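Local coordinates for protein EH1AB1 (Metagenome, PDB 6RKY) that probably hydrolyses carboxylic esters as a serine esterase of the alpha/beta hydrolase fold, here holding a phosphonate-type inhibitor in its active site, at residues 268-273 with 298-303. Sequence-based numbering, arbitrary orientation.
Sequences GYDPLR and TIHGFF. With ZK8 (hexyl-[2-(3-oxidanylpyridin-2-yl)pyridin-3-yl]oxy-phosphinic acid), chain F.
Asp270 and His300 meet here as the probable acid and base of an alpha/beta-hydrolase catalytic triad, each on a loop near the end of the sheet's last strands. His300 ND1 gives a weak, bent hydrogen bond to Asp270 OD1 over 2.9 Å, with the carboxylate and imidazole planes 49° apart. Asp270 reaches the ring with CG anti to its backbone N (chi1 168°), and the same OD1 accepts from Leu272 N at 3.1 Å, from above the carboxylate plane, a capping bond at the turn leading into helix 273-285 that gives the carboxylate a second hold. Leu272 CD1 lies 3.7 Å from His300 CE1. Further back along both segments, Tyr269 N donates to Thr298 O at 3.1 Å, a nearly straight bond (166°) that joins their backbones. His300 NE2 makes a weak hydrogen bond to Ser175 OG, the likely nucleophile, and lies 3.5 Å from ZK8 C01; the inhibitor's bonds to Gly103 N, Gly104 N and Ala176 N are consistent with an oxyanion hole. With an alanine in place of His300, Asp270 OD1 would probably lose its imidazole partner and Ser175 its probable base. The contacts are consistent with a charge relay running from carboxylate through imidazole to the serine hydroxyl.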
ATOM      1  N   GLY A 268      -3.437   8.815  11.991  1.00 37.17           N
ATOM      2  CA  GLY A 268      -3.209   8.419  13.390  1.00 36.28           C
ATOM      3  C   GLY A 268      -4.147   9.097  14.357  1.00 35.54           C
ATOM      4  O   GLY A 268      -4.611   8.401  15.287  1.00 36.19           O
ATOM      5  N   TYR A 269      -4.424  10.389  14.158  1.00 36.83           N
ATOM      6  CA  TYR A 269      -5.228  11.230  15.094  1.00 37.62           C
ATOM      7  C   TYR A 269      -6.601  11.533  14.494  1.00 37.61           C
ATOM      8  O   TYR A 269      -7.064  12.671  14.531  1.00 45.78           O
ATOM      9  CB  TYR A 269      -4.461  12.501  15.434  1.00 38.28           C
ATOM     10  CG  TYR A 269      -3.256  12.231  16.284  1.00 43.01           C
ATOM     11  CD1 TYR A 269      -3.327  12.319  17.663  1.00 48.53           C
ATOM     12  CD2 TYR A 269      -2.055  11.846  15.716  1.00 46.65           C
ATOM     13  CE1 TYR A 269      -2.220  12.064  18.458  1.00 49.64           C
ATOM     14  CE2 TYR A 269      -0.940  11.583  16.497  1.00 48.59           C
ATOM     15  CZ  TYR A 269      -1.026  11.688  17.870  1.00 48.38           C
ATOM     16  OH  TYR A 269       0.079  11.430  18.615  1.00 50.58           O
ATOM     17  N   ASP A 270      -7.241  10.505  13.967  1.00 39.87           N
ATOM     18  CA  ASP A 270      -8.524  10.609  13.241  1.00 37.56           C
ATOM     19  C   ASP A 270      -9.541   9.770  14.011  1.00 37.63           C
ATOM     20  O   ASP A 270      -9.373   8.566  14.173  1.00 31.44           O
ATOM     21  CB  ASP A 270      -8.269  10.223  11.786  1.00 38.48           C
ATOM     22  CG  ASP A 270      -9.486   9.982  10.915  1.00 43.62           C
ATOM     23  OD1 ASP A 270     -10.573  10.539  11.222  1.00 40.41           O
ATOM     24  OD2 ASP A 270      -9.328   9.204   9.941  1.00 54.24           O
ATOM     25  N   PRO A 271     -10.628  10.388  14.514  1.00 37.22           N
ATOM     26  CA  PRO A 271     -11.715   9.628  15.113  1.00 38.91           C
ATOM     27  C   PRO A 271     -12.015   8.348  14.333  1.00 37.39           C
ATOM     28  O   PRO A 271     -12.265   7.326  14.961  1.00 41.29           O
ATOM     29  CB  PRO A 271     -12.895  10.600  15.044  1.00 42.62           C
ATOM     30  CG  PRO A 271     -12.232  11.964  15.206  1.00 42.54           C
ATOM     31  CD  PRO A 271     -10.911  11.833  14.466  1.00 40.66           C
ATOM     32  N   LEU A 272     -11.916   8.416  13.000  1.00 33.17           N
ATOM     33  CA  LEU A 272     -12.365   7.325  12.082  1.00 33.30           C
ATOM     34  C   LEU A 272     -11.294   6.254  11.866  1.00 29.66           C
ATOM     35  O   LEU A 272     -11.609   5.275  11.132  1.00 33.40           O
ATOM     36  CB  LEU A 272     -12.769   7.959  10.745  1.00 36.51           C
ATOM     37  CG  LEU A 272     -13.899   8.982  10.816  1.00 38.22           C
ATOM     38  CD1 LEU A 272     -14.279   9.428   9.432  1.00 39.92           C
ATOM     39  CD2 LEU A 272     -15.112   8.426  11.537  1.00 35.00           C
ATOM     40  N   ARG A 273     -10.106   6.393  12.455  1.00 26.52           N
ATOM     41  CA  ARG A 273      -8.988   5.449  12.186  1.00 29.12           C
ATOM     42  C   ARG A 273      -9.458   4.012  12.346  1.00 31.43           C
ATOM     43  O   ARG A 273      -9.331   3.250  11.374  1.00 33.83           O
ATOM     44  CB  ARG A 273      -7.802   5.681  13.119  1.00 32.96           C
ATOM     45  CG  ARG A 273      -6.595   4.796  12.844  1.00 33.58           C
ATOM     46  CD  ARG A 273      -5.610   5.069  13.970  1.00 39.19           C
ATOM     47  NE  ARG A 273      -6.021   4.401  15.202  1.00 44.89           N
ATOM     48  CZ  ARG A 273      -5.632   4.710  16.438  1.00 45.08           C
ATOM     49  NH1 ARG A 273      -4.807   5.712  16.659  1.00 44.74           N
ATOM     50  NH2 ARG A 273      -6.078   4.004  17.460  1.00 48.94           N
ATOM     51  N   THR A 298      -0.511  12.433  11.880  1.00 43.30           N
ATOM     52  CA  THR A 298      -1.302  13.411  11.082  1.00 45.89           C
ATOM     53  C   THR A 298      -2.795  13.164  11.307  1.00 44.55           C
ATOM     54  O   THR A 298      -3.143  12.121  11.862  1.00 45.26           O
ATOM     55  CB  THR A 298      -0.896  13.418   9.600  1.00 46.61           C
ATOM     56  OG1 THR A 298      -1.275  14.676   9.040  1.00 47.61           O
ATOM     57  CG2 THR A 298      -1.532  12.315   8.796  1.00 47.45           C
ATOM     58  N   ILE A 299      -3.625  14.084  10.827  1.00 42.05           N
ATOM     59  CA  ILE A 299      -5.053  14.230  11.232  1.00 40.63           C
ATOM     60  C   ILE A 299      -5.972  13.913  10.049  1.00 40.63           C
ATOM     61  O   ILE A 299      -5.500  13.935   8.908  1.00 38.12           O
ATOM     62  CB  ILE A 299      -5.309  15.656  11.748  1.00 40.90           C
ATOM     63  CG1 ILE A 299      -4.926  16.693  10.695  1.00 41.65           C
ATOM     64  CG2 ILE A 299      -4.606  15.886  13.078  1.00 41.96           C
ATOM     65  CD1 ILE A 299      -5.317  18.097  11.062  1.00 48.40           C
ATOM     66  N   HIS A 300      -7.246  13.649  10.341  1.00 39.70           N
ATOM     67  CA  HIS A 300      -8.357  13.680   9.364  1.00 39.46           C
ATOM     68  C   HIS A 300      -8.255  14.960   8.528  1.00 39.65           C
ATOM     69  O   HIS A 300      -7.986  16.012   9.117  1.00 37.32           O
ATOM     70  CB  HIS A 300      -9.699  13.628  10.084  1.00 39.37           C
ATOM     71  CG  HIS A 300     -10.817  13.317   9.160  1.00 43.16           C
ATOM     72  ND1 HIS A 300     -11.095  12.018   8.784  1.00 51.81           N
ATOM     73  CD2 HIS A 300     -11.686  14.106   8.495  1.00 44.64           C
ATOM     74  CE1 HIS A 300     -12.125  12.015   7.969  1.00 48.91           C
ATOM     75  NE2 HIS A 300     -12.515  13.286   7.780  1.00 45.66           N
ATOM     76  N   GLY A 301      -8.446  14.860   7.209  1.00 41.78           N
ATOM     77  CA  GLY A 301      -8.433  16.028   6.305  1.00 43.24           C
ATOM     78  C   GLY A 301      -7.118  16.233   5.581  1.00 40.67           C
ATOM     79  O   GLY A 301      -7.140  16.983   4.596  1.00 45.63           O
ATOM     80  N   PHE A 302      -6.026  15.601   6.025  1.00 38.31           N
ATOM     81  CA  PHE A 302      -4.631  15.886   5.569  1.00 36.49           C
ATOM     82  C   PHE A 302      -4.480  15.595   4.072  1.00 39.09           C
ATOM     83  O   PHE A 302      -3.634  16.206   3.409  1.00 39.60           O
ATOM     84  CB  PHE A 302      -3.604  15.107   6.391  1.00 35.91           C
ATOM     85  CG  PHE A 302      -3.349  13.690   5.956  1.00 36.90           C
ATOM     86  CD1 PHE A 302      -4.250  12.678   6.258  1.00 35.54           C
ATOM     87  CD2 PHE A 302      -2.160  13.359   5.304  1.00 40.85           C
ATOM     88  CE1 PHE A 302      -3.996  11.373   5.869  1.00 35.22           C
ATOM     89  CE2 PHE A 302      -1.899  12.052   4.920  1.00 37.37           C
ATOM     90  CZ  PHE A 302      -2.824  11.067   5.193  1.00 38.55           C
ATOM     91  N   PHE A 303      -5.309  14.707   3.535  1.00 44.89           N
ATOM     92  CA  PHE A 303      -5.298  14.315   2.102  1.00 43.07           C
ATOM     93  C   PHE A 303      -5.640  15.496   1.194  1.00 42.99           C
ATOM     94  O   PHE A 303      -5.267  15.443   0.010  1.00 45.32           O
ATOM     95  CB  PHE A 303      -6.307  13.205   1.859  1.00 43.52           C
ATOM     96  CG  PHE A 303      -6.099  12.427   0.589  1.00 44.05           C
ATOM     97  CD1 PHE A 303      -6.876  12.690  -0.526  1.00 41.08           C
ATOM     98  CD2 PHE A 303      -5.178  11.389   0.542  1.00 43.47           C
ATOM     99  CE1 PHE A 303      -6.738  11.929  -1.666  1.00 40.58           C
ATOM    100  CE2 PHE A 303      -5.029  10.638  -0.610  1.00 43.21           C
ATOM    101  CZ  PHE A 303      -5.813  10.910  -1.706  1.00 44.10           C
TER
HETATM  102  C10 ZK8 F 402     -12.014  17.304   4.283  1.00124.97           C
HETATM  103  C11 ZK8 F 402     -12.490  16.031   3.975  1.00120.08           C
HETATM  104  C12 ZK8 F 402     -13.545  15.471   4.712  1.00117.60           C
HETATM  105  C13 ZK8 F 402     -14.082  18.318   7.083  1.00148.63           C
HETATM  106  C14 ZK8 F 402     -15.022  18.040   8.115  1.00145.66           C
HETATM  107  C15 ZK8 F 402     -15.367  19.028   9.050  1.00144.71           C
HETATM  108  C16 ZK8 F 402     -14.796  20.312   8.978  1.00147.12           C
HETATM  109  C17 ZK8 F 402     -13.870  20.603   7.966  1.00150.68           C
HETATM  110  P01 ZK8 F 402     -15.743  14.018   6.218  1.00 80.04           P
HETATM  111  C01 ZK8 F 402     -16.025  13.385   7.865  1.00 76.07           C
HETATM  112  C07 ZK8 F 402     -14.145  16.160   5.791  1.00122.07           C
HETATM  113  N01 ZK8 F 402     -12.653  17.858   5.300  1.00135.69           N
HETATM  114  C02 ZK8 F 402     -17.466  13.049   8.229  1.00 72.62           C
HETATM  115  C08 ZK8 F 402     -13.647  17.474   6.106  1.00139.96           C
HETATM  116  N02 ZK8 F 402     -13.637  19.578   7.153  1.00155.44           N
HETATM  117  O02 ZK8 F 402     -15.647  16.773   8.260  1.00157.52           O
HETATM  118  C03 ZK8 F 402     -17.666  11.594   8.665  1.00 70.84           C
HETATM  119  O03 ZK8 F 402     -15.221  15.530   6.543  1.00 93.59           O
HETATM  120  C04 ZK8 F 402     -18.990  11.417   9.416  1.00 72.46           C
HETATM  121  C05 ZK8 F 402     -20.092  10.835   8.515  1.00 77.33           C
HETATM  122  C06 ZK8 F 402     -21.425  11.537   8.763  1.00 83.15           C
HETATM  123  O1  ZK8 F 402     -16.928  13.873   5.300  1.00 79.80           O